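Local structure of STIV B116 (Sulfolobus turreted icosahedral virus, 2J85) at residues F32-K35 / L36-R39; S53-N56 / L57-L61. The protein probably binds DNA, as a small viral protein of a family found widely among viruses that infect crenarchaea. One frame throughout, in Å; residues are numbered along the deposited sequence.

Contact 1. Residues F32-K35 / L36-R39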
loop_
_atom_site.group_PDB
_atom_site.type_symbol
_atom_site.label_atom_id
_atom_site.label_comp_id
_atom_site.label_asym_id
_atom_site.label_seq_id
_atom_site.Cartn_x
_atom_site.Cartn_y
_atom_site.Cartn_z
ATOM N N PHE A 32 19.192 4.464 1.454
ATOM C CA PHE A 32 18.063 5.372 1.471
ATOM C C PHE A 32 18.508 6.856 1.540
ATOM O O PHE A 32 18.035 7.710 0.741
ATOM C CB PHE A 32 17.141 5.039 2.650
ATOM C CG PHE A 32 16.058 6.065 2.895
ATOM C CD1 PHE A 32 14.862 6.015 2.172
ATOM C CD2 PHE A 32 16.226 7.047 3.869
ATOM C CE1 PHE A 32 13.828 6.927 2.418
ATOM C CE2 PHE A 32 15.221 7.977 4.134
ATOM C CZ PHE A 32 14.000 7.922 3.403
ATOM N N CYS A 33 19.370 7.159 2.512
ATOM C CA CYS A 33 19.831 8.541 2.727
ATOM C C CYS A 33 20.629 9.057 1.551
ATOM O O CYS A 33 20.455 10.183 1.153
ATOM C CB CYS A 33 20.675 8.640 3.995
ATOM S SG CYS A 33 19.702 8.457 5.508
ATOM N N LEU A 34 21.491 8.223 0.989
ATOM C CA LEU A 34 22.276 8.597 -0.184
ATOM C C LEU A 34 21.418 8.845 -1.450
ATOM O O LEU A 34 21.652 9.804 -2.186
ATOM C CB LEU A 34 23.344 7.533 -0.438
ATOM C CG LEU A 34 24.577 7.466 0.503
ATOM C CD1 LEU A 34 25.396 6.246 0.180
ATOM C CD2 LEU A 34 25.451 8.726 0.396
ATOM N N LYS A 35 20.428 7.980 -1.699
ATOM C CA LYS A 35 19.499 8.175 -2.807
ATOM C C LYS A 35 18.671 9.463 -2.631
ATOM O O LYS A 35 18.487 10.244 -3.564
ATOM C CB LYS A 35 18.598 6.932 -2.980
ATOM C CG LYS A 35 19.325 5.746 -3.649
ATOM C CD LYS A 35 18.626 4.414 -3.398
ATOM C CE LYS A 35 19.197 3.265 -4.245
ATOM N NZ LYS A 35 19.152 3.529 -5.694
ATOM N N LEU A 36 18.195 9.686 -1.417
ATOM C CA LEU A 36 17.493 10.911 -1.070
ATOM C C LEU A 36 18.362 12.149 -1.294
ATOM O O LEU A 36 17.939 13.112 -1.938
ATOM C CB LEU A 36 17.048 10.827 0.375
ATOM C CG LEU A 36 16.507 12.079 1.024
ATOM C CD1 LEU A 36 15.328 12.564 0.201
ATOM C CD2 LEU A 36 16.154 11.785 2.480
ATOM N N GLU A 37 19.586 12.114 -0.795
ATOM C CA GLU A 37 20.531 13.212 -1.013
ATOM C C GLU A 37 20.792 13.452 -2.490
ATOM O O GLU A 37 20.794 14.591 -2.933
ATOM C CB GLU A 37 21.842 12.944 -0.269
ATOM C CG GLU A 37 21.688 13.062 1.233
ATOM C CD GLU A 37 22.694 12.200 2.028
ATOM O OE1 GLU A 37 23.699 11.729 1.449
ATOM O OE2 GLU A 37 22.457 12.009 3.246
ATOM N N LEU A 38 21.015 12.380 -3.240
ATOM C CA LEU A 38 21.178 12.462 -4.701
ATOM C C LEU A 38 19.994 13.138 -5.389
ATOM O O LEU A 38 20.160 13.987 -6.254
ATOM C CB LEU A 38 21.373 11.061 -5.294
ATOM C CG LEU A 38 21.807 10.985 -6.776
ATOM C CD1 LEU A 38 23.095 11.805 -7.037
ATOM C CD2 LEU A 38 21.963 9.504 -7.280
ATOM N N ARG A 39 18.784 12.769 -5.009
ATOM C CA ARG A 39 17.609 13.362 -5.650
ATOM C C ARG A 39 17.314 14.776 -5.170
ATOM O O ARG A 39 16.699 15.543 -5.883
ATOM C CB ARG A 39 16.408 12.440 -5.480
ATOM C CG ARG A 39 16.638 11.056 -6.050
ATOM C CD ARG A 39 17.382 11.104 -7.368
ATOM N NE ARG A 39 17.611 9.770 -7.882
ATOM C CZ ARG A 39 18.358 9.504 -8.953
ATOM N NH1 ARG A 39 18.928 10.486 -9.640
ATOM N NH2 ARG A 39 18.506 8.243 -9.365
#
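Two turns of helix 29-41, one flank of which packs against the mixed beta sheet of this alpha/beta protein, bring Phe32 to Lys35 into i to i+4 contact with Leu36 to Arg39. Four alpha-helical backbone bonds run through it in unbroken sequence; Leu36 N donates a hydrogen bond to Phe32 O at 2.9 Å, and the three that follow, Glu37 to Cys33, Leu38 to Leu34 and Arg39 to Lys35, are as short. On the buried side, CD2 of Leu36 comes to 4.3 Å from CE2 of the Phe32 ring, approaching it obliquely. Both residues point their CG away from the backbone N (chi1 170°), which sends the two groups off the same flank of the helix; there they rest on Leu6 of strand 4-7, and the Phe32 ring also meets Phe112. Cys33 leaves on a neighbouring flank, its SG bonded to that of Cys62.

The outer side is more open. Glu37 holds CG beside its own backbone N (chi1 -71°), which lays that carbon against Cys33 O, 3.1 Å away. The chain, extended beyond CG, then carries the carboxylate past Cys33 and Leu34, with OE2 3.9 Å from CB of Cys33 and OE1 3.6 Å from CD2 of Leu34. Arg39 likewise sets its CG against the turn before, 3.2 Å from Lys35 O; from there the chain bends at chi2 (-40°), and NH1 makes a salt bridge with Asp42 just past the helix. The Arg39 guanidinium lies beneath its neighbour Leu38, whose CD2 sits 3.9 Å above the plane, over the centre of the group.

Contact 2. Residues S53-N56 / L57-L61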
loop_
_atom_site.group_PDB
_atom_site.type_symbol
_atom_site.label_atom_id
_atom_site.label_comp_id
_atom_site.label_asym_id
_atom_site.label_seq_id
_atom_site.Cartn_x
_atom_site.Cartn_y
_atom_site.Cartn_z
ATOM N N SER A 53 6.936 14.883 12.516
ATOM C CA SER A 53 7.589 13.798 13.267
ATOM C C SER A 53 8.436 12.920 12.335
ATOM O O SER A 53 9.551 12.533 12.672
ATOM C CB SER A 53 6.561 12.930 14.006
ATOM O OG SER A 53 5.312 13.584 14.106
ATOM N N THR A 54 7.884 12.616 11.166
ATOM C CA THR A 54 8.557 11.788 10.176
ATOM C C THR A 54 9.668 12.588 9.520
ATOM O O THR A 54 10.778 12.092 9.340
ATOM C CB THR A 54 7.566 11.289 9.116
ATOM O OG1 THR A 54 6.457 10.656 9.769
ATOM C CG2 THR A 54 8.243 10.304 8.148
ATOM N N ILE A 55 9.368 13.839 9.189
ATOM C CA ILE A 55 10.368 14.780 8.693
ATOM C C ILE A 55 11.560 14.941 9.638
ATOM O O ILE A 55 12.693 14.884 9.202
ATOM C CB ILE A 55 9.715 16.154 8.405
ATOM C CG1 ILE A 55 8.896 16.076 7.107
ATOM C CG2 ILE A 55 10.768 17.273 8.329
ATOM C CD1 ILE A 55 9.724 15.760 5.849
ATOM N N ASN A 56 11.308 15.143 10.925
ATOM C CA ASN A 56 12.397 15.276 11.900
ATOM C C ASN A 56 13.233 14.000 11.997
ATOM O O ASN A 56 14.453 14.066 12.041
ATOM C CB ASN A 56 11.888 15.660 13.296
ATOM C CG ASN A 56 11.226 17.043 13.347
ATOM O OD1 ASN A 56 10.498 17.345 14.299
ATOM N ND2 ASN A 56 11.449 17.870 12.325
ATOM N N LEU A 57 12.580 12.845 12.022
ATOM C CA LEU A 57 13.289 11.555 11.987
ATOM C C LEU A 57 14.210 11.406 10.757
ATOM O O LEU A 57 15.361 10.966 10.868
ATOM C CB LEU A 57 12.271 10.409 11.987
ATOM C CG LEU A 57 12.810 9.009 12.305
ATOM C CD1 LEU A 57 11.768 8.215 13.090
ATOM C CD2 LEU A 57 13.202 8.284 11.046
ATOM N N VAL A 58 13.693 11.760 9.584
ATOM C CA VAL A 58 14.459 11.634 8.340
ATOM C C VAL A 58 15.639 12.593 8.360
ATOM O O VAL A 58 16.752 12.222 7.977
ATOM C CB VAL A 58 13.559 11.872 7.085
ATOM C CG1 VAL A 58 14.393 11.934 5.809
ATOM C CG2 VAL A 58 12.495 10.764 6.981
ATOM N N ASN A 59 15.392 13.815 8.827
ATOM C CA ASN A 59 16.442 14.828 8.928
ATOM C C ASN A 59 17.538 14.428 9.891
ATOM O O ASN A 59 18.725 14.579 9.586
ATOM C CB ASN A 59 15.866 16.194 9.286
ATOM C CG ASN A 59 15.133 16.853 8.107
ATOM O OD1 ASN A 59 14.373 17.804 8.289
ATOM N ND2 ASN A 59 15.347 16.335 6.899
ATOM N N THR A 60 17.159 13.874 11.031
ATOM C CA THR A 60 18.149 13.387 11.980
ATOM C C THR A 60 18.957 12.241 11.358
ATOM O O THR A 60 20.184 12.230 11.392
ATOM C CB THR A 60 17.487 12.934 13.290
ATOM O OG1 THR A 60 16.807 14.050 13.877
ATOM C CG2 THR A 60 18.526 12.394 14.279
ATOM N N LEU A 61 18.246 11.300 10.763
ATOM C CA LEU A 61 18.852 10.111 10.188
ATOM C C LEU A 61 19.807 10.408 9.033
ATOM O O LEU A 61 20.913 9.879 8.982
ATOM C CB LEU A 61 17.747 9.183 9.696
ATOM C CG LEU A 61 18.243 7.850 9.189
ATOM C CD1 LEU A 61 18.837 7.093 10.368
ATOM C CD2 LEU A 61 17.110 7.115 8.586
#
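Asn56 O takes two hydrogen bonds from Thr60: the backbone N at 2.9 Å, and the hydroxyl OG1 at 3.0 Å. The two donors reach the oxygen from opposite faces of its carbonyl plane. OG1 stands well above that plane, 36° out of it, instead of on a lone pair. The threonine can do this because its hydroxyl sits beside its own backbone N (chi1 -61°), turned back toward the preceding turn, so the helix itself satisfies a polar side chain.

The remaining backbone bonds are regular i to i+4 pairs. Val58 N binds Thr54 O and Asn59 N binds Ile55 O, each at 2.9 Å, while Leu57 N to Ser53 O is a little longer at 3.1 Å. At the start of the segment Ser53 OG is hydrogen-bonded to Glu92.

Further out come contacts made by carbon atoms, two of them against carbonyl oxygens. CG2 of Val58 lies 3.2 Å from Thr54 O, and along the same flank it comes no nearer than 4.4 Å to CG2 of Thr54. On the next flank Ile55 and Asn59 leave the helix one turn apart in the same direction, and CB of Asn59 is 3.4 Å from Ile55 O.

Helix 52-62 touches several elements of the fold. Thr54, Leu57 and Val58 meet Ile84 of strand 80-86, and Val58 also meets Leu36 of helix 29-41. Farther along, Leu61 touches Cys33 of that helix and Ile101 of helix 98-106, which Thr60 touches as well.

In the fold
From the N terminus, the chain runs through strands 4-7 and 20-27 before entering helix 29-41, where contact 1 joins successive turns. Strand 45-47, an outer strand of the sheet within this chain, follows, and helix 52-62 then carries contact 2. Neither contact closes a loop, since each is confined to one continuous helix; they stand in series, without nesting or crossing. Their centres are about 14 Å apart, yet the helices touch: CD2 of Leu36 packs 3.8 Å from CG1 of Val58, and the disulfide Cys33-Cys62 fixes the pair covalently. Contact 1 packs on strands 4-7 and 45-47, contact 2 on strand 80-86, which lies next to 4-7 in the sheet.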